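Local coordinates for protein whirlin (Mus musculus, PDB 6FDD) that takes part in hearing and vision as a scaffold of the USH2 complex and is needed to elongate and maintain the stereocilia of hair cells, at residues S64-I69 and D76-L81; Y31-Y36 and M48-L53. All coordinates share one frame; numbering follows the deposited sequence.

Overall arrangement
The HHD2 domain of whirlin illustrates how a small all-helical bundle is assembled from local hairpins. Following the chain from the N terminus, helix 11-20 comes first. Contact 2 then joins 31-36 on helix 23-37 to 48-53 on helix 43-53, with eleven residues between these segments. Helices 57-60 and 62-67 follow. Contact 1 closes last, pairing helix 62-67 with helix 75-81 over a short connection. The two closures lie in series, neither nested nor crossed, with centres about 12 Å apart. They nevertheless meet: V66 packs on L50 in the interior, with I69 on L33 beside it, while the backbone carbonyl of L81 touches the F51 ring nearer the surface.

Contact 1: residues S64-I69 and D76-L81; sequences SEVRSI and DRFDHL
R67 and F78 bring helix 62-67 against helix 75-81, consecutive helices closing the C-terminal part of the HHD2 bundle, in a contact that shows how one side chain can serve both an apolar interior and a polar rim. On the packed side, F78 is buried, its CB directed at the other helix, and its ring lies against R67 and V66. Its CE1 lies 3.7 Å from R67 CB, with R67 CG equally near, while its CE2 meets V66 CG1 at 4.0 Å; both approach the ring obliquely. M29, V47 and I70 continue this apolar packing.

The outer side is more open and polar. R67 leaves the helix with CG anti to its N (chi1 -165°) and stays extended to NE, which carries the guanidinium past the ring to D79. There the grip is side-on: R67 NE reaches D79 OD1 at 2.8 Å and NH2 reaches D79 OD2 at 2.9 Å. The carboxylate offers the syn lone pair of each oxygen, and the two planes are only 7° apart. R84, from the C-terminal tail, touches both partners.

Two nearly straight bonds hold the groups coplanar, and their opposite charges probably offset one another beside the apolar packing.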
ATOM      1  N   SER A  64       2.908   1.262  -6.228  1.00 30.87           N
ATOM      2  CA  SER A  64       2.255   1.577  -7.514  1.00 32.03           C
ATOM      3  C   SER A  64       1.013   0.682  -7.707  1.00 36.01           C
ATOM      4  O   SER A  64       0.024   1.134  -8.280  1.00 35.90           O
ATOM      5  CB  SER A  64       3.221   1.458  -8.691  1.00 36.78           C
ATOM      6  OG  SER A  64       3.707   0.136  -8.853  1.00 48.41           O
ATOM      7  N   GLU A  65       1.040  -0.553  -7.162  1.00 33.13           N
ATOM      8  CA  GLU A  65      -0.123  -1.450  -7.206  1.00 32.81           C
ATOM      9  C   GLU A  65      -1.171  -0.983  -6.202  1.00 34.64           C
ATOM     10  O   GLU A  65      -2.361  -1.010  -6.507  1.00 34.02           O
ATOM     11  CB  GLU A  65       0.277  -2.909  -6.942  1.00 34.74           C
ATOM     12  CG  GLU A  65       1.341  -3.467  -7.880  1.00 47.79           C
ATOM     13  CD  GLU A  65       0.920  -3.810  -9.298  1.00 81.91           C
ATOM     14  OE1 GLU A  65      -0.279  -3.666  -9.638  1.00 82.24           O
ATOM     15  OE2 GLU A  65       1.802  -4.244 -10.073  1.00 85.32           O
ATOM     16  N   VAL A  66      -0.729  -0.515  -5.003  1.00 28.76           N
ATOM     17  CA  VAL A  66      -1.627   0.027  -3.968  1.00 27.83           C
ATOM     18  C   VAL A  66      -2.378   1.247  -4.504  1.00 30.89           C
ATOM     19  O   VAL A  66      -3.559   1.410  -4.215  1.00 30.97           O
ATOM     20  CB  VAL A  66      -0.867   0.329  -2.641  1.00 30.66           C
ATOM     21  CG1 VAL A  66      -1.713   1.140  -1.653  1.00 30.74           C
ATOM     22  CG2 VAL A  66      -0.371  -0.959  -1.996  1.00 30.10           C
ATOM     23  N   ARG A  67      -1.698   2.102  -5.284  1.00 29.36           N
ATOM     24  CA  ARG A  67      -2.296   3.311  -5.864  1.00 29.79           C
ATOM     25  C   ARG A  67      -3.605   3.006  -6.610  1.00 34.70           C
ATOM     26  O   ARG A  67      -4.574   3.749  -6.478  1.00 33.24           O
ATOM     27  CB  ARG A  67      -1.299   4.011  -6.804  1.00 30.02           C
ATOM     28  CG  ARG A  67      -1.712   5.427  -7.155  1.00 32.34           C
ATOM     29  CD  ARG A  67      -0.798   6.076  -8.173  1.00 35.11           C
ATOM     30  NE  ARG A  67      -1.230   7.447  -8.453  1.00 39.15           N
ATOM     31  CZ  ARG A  67      -2.138   7.780  -9.369  1.00 51.80           C
ATOM     32  NH1 ARG A  67      -2.708   6.842 -10.122  1.00 36.83           N
ATOM     33  NH2 ARG A  67      -2.484   9.046  -9.537  1.00 36.69           N
ATOM     34  N   SER A  68      -3.627   1.884  -7.341  1.00 34.19           N
ATOM     35  CA  SER A  68      -4.774   1.436  -8.136  1.00 35.76           C
ATOM     36  C   SER A  68      -6.008   1.032  -7.307  1.00 41.57           C
ATOM     37  O   SER A  68      -7.108   1.006  -7.857  1.00 42.22           O
ATOM     38  CB  SER A  68      -4.356   0.291  -9.050  1.00 39.36           C
ATOM     39  OG  SER A  68      -3.223   0.655  -9.822  1.00 51.26           O
ATOM     40  N   ILE A  69      -5.842   0.740  -5.999  1.00 38.33           N
ATOM     41  CA  ILE A  69      -6.952   0.286  -5.164  1.00 38.95           C
ATOM     42  C   ILE A  69      -7.451   1.344  -4.150  1.00 43.09           C
ATOM     43  O   ILE A  69      -8.471   1.100  -3.501  1.00 43.75           O
ATOM     44  CB  ILE A  69      -6.645  -1.090  -4.482  1.00 43.07           C
ATOM     45  CG1 ILE A  69      -5.416  -1.054  -3.545  1.00 43.64           C
ATOM     46  CG2 ILE A  69      -6.488  -2.197  -5.532  1.00 45.02           C
ATOM     47  CD1 ILE A  69      -5.700  -0.691  -2.101  1.00 53.59           C
ATOM     48  N   ASP A  76      -4.525  12.408  -5.060  1.00 25.30           N
ATOM     49  CA  ASP A  76      -3.605  13.552  -4.960  1.00 25.40           C
ATOM     50  C   ASP A  76      -2.852  13.535  -3.627  1.00 26.37           C
ATOM     51  O   ASP A  76      -1.639  13.734  -3.628  1.00 25.15           O
ATOM     52  CB  ASP A  76      -4.335  14.885  -5.175  1.00 27.94           C
ATOM     53  CG  ASP A  76      -4.890  15.096  -6.578  1.00 36.81           C
ATOM     54  OD1 ASP A  76      -4.492  14.346  -7.504  1.00 36.16           O
ATOM     55  OD2 ASP A  76      -5.714  16.014  -6.752  1.00 45.06           O
ATOM     56  N   ARG A  77      -3.556  13.228  -2.510  1.00 21.88           N
ATOM     57  CA  ARG A  77      -2.906  13.101  -1.200  1.00 22.14           C
ATOM     58  C   ARG A  77      -1.900  11.944  -1.212  1.00 24.44           C
ATOM     59  O   ARG A  77      -0.764  12.114  -0.756  1.00 23.50           O
ATOM     60  CB  ARG A  77      -3.945  12.932  -0.096  1.00 20.82           C
ATOM     61  CG  ARG A  77      -4.640  14.243   0.264  1.00 25.23           C
ATOM     62  CD  ARG A  77      -5.963  14.016   0.960  1.00 33.74           C
ATOM     63  NE  ARG A  77      -5.779  13.329   2.240  1.00 33.89           N
ATOM     64  CZ  ARG A  77      -6.762  12.903   3.024  1.00 43.12           C
ATOM     65  NH1 ARG A  77      -8.031  13.092   2.674  1.00 31.14           N
ATOM     66  NH2 ARG A  77      -6.487  12.286   4.163  1.00 28.64           N
ATOM     67  N   PHE A  78      -2.279  10.791  -1.813  1.00 21.50           N
ATOM     68  CA  PHE A  78      -1.386   9.634  -1.931  1.00 20.33           C
ATOM     69  C   PHE A  78      -0.105  10.009  -2.700  1.00 26.30           C
ATOM     70  O   PHE A  78       1.006   9.749  -2.217  1.00 24.87           O
ATOM     71  CB  PHE A  78      -2.121   8.455  -2.610  1.00 20.77           C
ATOM     72  CG  PHE A  78      -1.320   7.176  -2.747  1.00 20.94           C
ATOM     73  CD1 PHE A  78      -0.516   6.953  -3.857  1.00 22.94           C
ATOM     74  CD2 PHE A  78      -1.392   6.182  -1.773  1.00 22.87           C
ATOM     75  CE1 PHE A  78       0.216   5.770  -3.987  1.00 24.39           C
ATOM     76  CE2 PHE A  78      -0.679   4.987  -1.915  1.00 24.15           C
ATOM     77  CZ  PHE A  78       0.124   4.789  -3.015  1.00 22.87           C
ATOM     78  N   ASP A  79      -0.262  10.644  -3.881  1.00 22.90           N
ATOM     79  CA  ASP A  79       0.845  11.070  -4.746  1.00 23.11           C
ATOM     80  C   ASP A  79       1.741  12.114  -4.073  1.00 26.24           C
ATOM     81  O   ASP A  79       2.931  12.151  -4.346  1.00 26.31           O
ATOM     82  CB  ASP A  79       0.307  11.613  -6.081  1.00 24.57           C
ATOM     83  CG  ASP A  79      -0.322  10.553  -6.971  1.00 32.77           C
ATOM     84  OD1 ASP A  79      -0.071   9.346  -6.731  1.00 29.60           O
ATOM     85  OD2 ASP A  79      -1.058  10.930  -7.915  1.00 39.19           O
ATOM     86  N   HIS A  80       1.178  12.926  -3.169  1.00 23.29           N
ATOM     87  CA  HIS A  80       1.962  13.935  -2.461  1.00 23.09           C
ATOM     88  C   HIS A  80       3.011  13.303  -1.524  1.00 27.20           C
ATOM     89  O   HIS A  80       4.054  13.919  -1.284  1.00 23.58           O
ATOM     90  CB  HIS A  80       1.052  14.913  -1.721  1.00 24.07           C
ATOM     91  CG  HIS A  80       1.717  16.202  -1.332  1.00 27.67           C
ATOM     92  ND1 HIS A  80       2.415  16.976  -2.262  1.00 29.43           N
ATOM     93  CD2 HIS A  80       1.746  16.831  -0.134  1.00 28.73           C
ATOM     94  CE1 HIS A  80       2.850  18.035  -1.595  1.00 28.04           C
ATOM     95  NE2 HIS A  80       2.463  18.001  -0.317  1.00 28.03           N
ATOM     96  N   LEU A  81       2.775  12.046  -1.063  1.00 25.04           N
ATOM     97  CA  LEU A  81       3.724  11.334  -0.185  1.00 24.46           C
ATOM     98  C   LEU A  81       4.471  10.213  -0.879  1.00 26.91           C
ATOM     99  O   LEU A  81       5.584   9.886  -0.472  1.00 26.39           O
ATOM    100  CB  LEU A  81       3.018  10.766   1.062  1.00 24.62           C
ATOM    101  CG  LEU A  81       2.397  11.756   2.051  1.00 29.97           C
ATOM    102  CD1 LEU A  81       1.913  11.016   3.289  1.00 30.35           C
ATOM    103  CD2 LEU A  81       3.385  12.845   2.472  1.00 33.35           C
TER

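Contact 2: residues Y31-Y36 and M48-L53; sequences YYLAQY and MALFEL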
ATOM      1  N   TYR A  31      -3.799  -5.739   6.321  1.00 18.06           N
ATOM      2  CA  TYR A  31      -4.354  -5.135   7.532  1.00 16.88           C
ATOM      3  C   TYR A  31      -4.483  -3.620   7.375  1.00 18.16           C
ATOM      4  O   TYR A  31      -5.569  -3.074   7.602  1.00 16.13           O
ATOM      5  CB  TYR A  31      -3.476  -5.491   8.770  1.00 17.79           C
ATOM      6  CG  TYR A  31      -3.853  -4.686   9.994  1.00 20.05           C
ATOM      7  CD1 TYR A  31      -5.092  -4.853  10.607  1.00 21.50           C
ATOM      8  CD2 TYR A  31      -3.000  -3.705  10.498  1.00 20.79           C
ATOM      9  CE1 TYR A  31      -5.459  -4.089  11.710  1.00 21.78           C
ATOM     10  CE2 TYR A  31      -3.365  -2.924  11.601  1.00 21.10           C
ATOM     11  CZ  TYR A  31      -4.588  -3.126  12.204  1.00 25.66           C
ATOM     12  OH  TYR A  31      -4.939  -2.333  13.259  1.00 24.56           O
ATOM     13  N   TYR A  32      -3.372  -2.931   6.999  1.00 17.33           N
ATOM     14  CA  TYR A  32      -3.395  -1.465   6.843  1.00 17.74           C
ATOM     15  C   TYR A  32      -4.331  -1.016   5.741  1.00 19.37           C
ATOM     16  O   TYR A  32      -5.055  -0.031   5.911  1.00 17.82           O
ATOM     17  CB  TYR A  32      -1.992  -0.901   6.675  1.00 19.64           C
ATOM     18  CG  TYR A  32      -1.277  -0.865   8.015  1.00 20.77           C
ATOM     19  CD1 TYR A  32      -1.711  -0.021   9.039  1.00 22.32           C
ATOM     20  CD2 TYR A  32      -0.213  -1.718   8.281  1.00 21.55           C
ATOM     21  CE1 TYR A  32      -1.091  -0.020  10.292  1.00 22.42           C
ATOM     22  CE2 TYR A  32       0.431  -1.706   9.529  1.00 21.40           C
ATOM     23  CZ  TYR A  32      -0.025  -0.866  10.532  1.00 29.09           C
ATOM     24  OH  TYR A  32       0.583  -0.836  11.771  1.00 32.09           O
ATOM     25  N   LEU A  33      -4.358  -1.768   4.657  1.00 18.17           N
ATOM     26  CA  LEU A  33      -5.262  -1.472   3.540  1.00 19.59           C
ATOM     27  C   LEU A  33      -6.742  -1.578   3.975  1.00 23.47           C
ATOM     28  O   LEU A  33      -7.544  -0.718   3.618  1.00 23.34           O
ATOM     29  CB  LEU A  33      -4.947  -2.442   2.401  1.00 20.46           C
ATOM     30  CG  LEU A  33      -3.996  -1.927   1.282  1.00 27.76           C
ATOM     31  CD1 LEU A  33      -2.726  -1.274   1.818  1.00 29.34           C
ATOM     32  CD2 LEU A  33      -3.610  -3.052   0.363  1.00 31.52           C
ATOM     33  N   ALA A  34      -7.077  -2.592   4.821  1.00 20.37           N
ATOM     34  CA  ALA A  34      -8.438  -2.785   5.329  1.00 19.55           C
ATOM     35  C   ALA A  34      -8.816  -1.698   6.322  1.00 21.11           C
ATOM     36  O   ALA A  34      -9.972  -1.272   6.336  1.00 20.57           O
ATOM     37  CB  ALA A  34      -8.596  -4.169   5.946  1.00 20.58           C
ATOM     38  N   GLN A  35      -7.847  -1.226   7.140  1.00 17.06           N
ATOM     39  CA  GLN A  35      -8.085  -0.140   8.105  1.00 16.96           C
ATOM     40  C   GLN A  35      -8.367   1.158   7.337  1.00 21.15           C
ATOM     41  O   GLN A  35      -9.215   1.946   7.752  1.00 21.84           O
ATOM     42  CB  GLN A  35      -6.859   0.040   9.036  1.00 17.99           C
ATOM     43  CG  GLN A  35      -6.660  -1.099  10.048  1.00 21.68           C
ATOM     44  CD  GLN A  35      -7.699  -1.160  11.149  1.00 31.39           C
ATOM     45  OE1 GLN A  35      -7.842  -0.250  11.949  1.00 29.45           O
ATOM     46  NE2 GLN A  35      -8.414  -2.262  11.253  1.00 23.70           N
ATOM     47  N   TYR A  36      -7.647   1.369   6.225  1.00 18.65           N
ATOM     48  CA  TYR A  36      -7.845   2.533   5.364  1.00 18.14           C
ATOM     49  C   TYR A  36      -9.237   2.424   4.684  1.00 20.26           C
ATOM     50  O   TYR A  36     -10.027   3.349   4.787  1.00 19.32           O
ATOM     51  CB  TYR A  36      -6.754   2.621   4.300  1.00 19.26           C
ATOM     52  CG  TYR A  36      -7.107   3.547   3.152  1.00 22.25           C
ATOM     53  CD1 TYR A  36      -7.226   4.922   3.351  1.00 24.43           C
ATOM     54  CD2 TYR A  36      -7.372   3.043   1.879  1.00 23.80           C
ATOM     55  CE1 TYR A  36      -7.605   5.769   2.309  1.00 24.88           C
ATOM     56  CE2 TYR A  36      -7.740   3.882   0.829  1.00 24.37           C
ATOM     57  CZ  TYR A  36      -7.855   5.242   1.050  1.00 29.02           C
ATOM     58  OH  TYR A  36      -8.204   6.056   0.006  1.00 26.34           O
HETATM   59  N   MSE A  48       2.348   5.898   5.562  1.00 16.69           N
HETATM   60  CA  MSE A  48       3.449   5.847   6.541  1.00 16.90           C
HETATM   61  C   MSE A  48       3.682   4.429   7.077  1.00 20.36           C
HETATM   62  O   MSE A  48       4.830   3.992   7.189  1.00 20.35           O
HETATM   63  CB  MSE A  48       3.214   6.858   7.654  1.00 19.09           C
HETATM   64  CG  MSE A  48       3.266   8.290   7.131  1.00 24.64           C
HETATM   65 SE   MSE A  48       3.261   9.584   8.544  1.00 32.53          SE
HETATM   66  CE  MSE A  48       1.557   9.251   9.296  1.00 28.59           C
ATOM     67  N   ALA A  49       2.597   3.682   7.319  1.00 18.12           N
ATOM     68  CA  ALA A  49       2.689   2.294   7.787  1.00 18.31           C
ATOM     69  C   ALA A  49       3.341   1.429   6.711  1.00 21.81           C
ATOM     70  O   ALA A  49       4.188   0.593   7.023  1.00 21.34           O
ATOM     71  CB  ALA A  49       1.312   1.768   8.127  1.00 19.52           C
ATOM     72  N   LEU A  50       2.984   1.657   5.435  1.00 19.30           N
ATOM     73  CA  LEU A  50       3.578   0.911   4.314  1.00 18.30           C
ATOM     74  C   LEU A  50       5.051   1.250   4.121  1.00 21.91           C
ATOM     75  O   LEU A  50       5.830   0.363   3.785  1.00 20.37           O
ATOM     76  CB  LEU A  50       2.780   1.105   3.017  1.00 18.75           C
ATOM     77  CG  LEU A  50       1.352   0.502   3.040  1.00 23.84           C
ATOM     78  CD1 LEU A  50       0.699   0.651   1.717  1.00 25.54           C
ATOM     79  CD2 LEU A  50       1.357  -0.996   3.392  1.00 26.35           C
ATOM     80  N   PHE A  51       5.458   2.517   4.382  1.00 19.25           N
ATOM     81  CA  PHE A  51       6.872   2.898   4.314  1.00 18.45           C
ATOM     82  C   PHE A  51       7.698   2.092   5.353  1.00 21.62           C
ATOM     83  O   PHE A  51       8.863   1.769   5.108  1.00 20.62           O
ATOM     84  CB  PHE A  51       7.023   4.405   4.600  1.00 19.89           C
ATOM     85  CG  PHE A  51       6.620   5.372   3.500  1.00 21.31           C
ATOM     86  CD1 PHE A  51       6.555   4.960   2.177  1.00 24.07           C
ATOM     87  CD2 PHE A  51       6.422   6.724   3.779  1.00 23.95           C
ATOM     88  CE1 PHE A  51       6.244   5.869   1.153  1.00 24.59           C
ATOM     89  CE2 PHE A  51       6.102   7.634   2.753  1.00 25.51           C
ATOM     90  CZ  PHE A  51       6.010   7.196   1.451  1.00 23.27           C
ATOM     91  N   GLU A  52       7.082   1.773   6.503  1.00 19.86           N
ATOM     92  CA  GLU A  52       7.735   0.982   7.562  1.00 20.07           C
ATOM     93  C   GLU A  52       7.858  -0.490   7.146  1.00 24.16           C
ATOM     94  O   GLU A  52       8.807  -1.173   7.529  1.00 24.80           O
ATOM     95  CB  GLU A  52       6.961   1.084   8.884  1.00 21.48           C
ATOM     96  CG  GLU A  52       6.950   2.480   9.483  1.00 25.53           C
ATOM     97  CD  GLU A  52       8.280   3.018   9.988  1.00 37.89           C
ATOM     98  OE1 GLU A  52       9.256   2.241  10.104  1.00 33.19           O
ATOM     99  OE2 GLU A  52       8.321   4.220  10.328  1.00 30.89           O
ATOM    100  N   LEU A  53       6.905  -0.971   6.365  1.00 20.31           N
ATOM    101  CA  LEU A  53       6.875  -2.365   5.915  1.00 19.51           C
ATOM    102  C   LEU A  53       7.767  -2.638   4.699  1.00 22.82           C
ATOM    103  O   LEU A  53       8.468  -3.651   4.656  1.00 23.38           O
ATOM    104  CB  LEU A  53       5.411  -2.739   5.583  1.00 20.03           C
ATOM    105  CG  LEU A  53       5.150  -4.163   5.099  1.00 25.29           C
ATOM    106  CD1 LEU A  53       5.369  -5.178   6.231  1.00 26.43           C
ATOM    107  CD2 LEU A  53       3.738  -4.284   4.543  1.00 28.33           C
TER
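Y32 and A49 hold the nearest pair of CA atoms, 7.2 Å apart, between segments 31-36 and 48-53, which run in roughly opposite directions. So near an approach suits a pairing of large with small. A49 offers nothing beyond its methyl, and the ring of Y32 lies flat against it. A49 CB stands 3.5 Å from the centroid of the Y32 ring and only 5° off the ring normal, a well-centred CH-pi contact. The six ring carbons of Y32 are consequently almost equidistant from A49 CB, the closest being CD1 at 3.6 Å. A chi1 of -76°, with Y32 CG anti to the carbonyl carbon, brings the ring across to A49, and chi2, -66°, turns its face rather than its rim to the methyl. Its opposite face is occupied too: Y31 CD2 sits 3.9 Å above the plane of the Y32 ring, over its centre. The Y32 ring is thus held between a methyl on one side and a neighbouring aromatic on the other, which probably limits how far it can tilt.

One residue further along each helix, the contact turns inward and becomes aliphatic. L33 and L50 meet methyl to methyl, CD1 of L33 lying 3.9 Å from CD1 of L50, and the two side chains cross at about a right angle. Neither CB is aimed at the other helix; the ends of the two side chains close the gap.

The two pairs thus form a strip that passes from the partly exposed Y32-A49 pair into the buried leucines. Loop residue I41 touches Y32, and M29 and M46, from the same two helices, pack on L50 and L33 respectively. Beneath this antiparallel hairpin, helix 62-67 adds L63 against L50, joining the helix pair to the rest of the all-helical bundle.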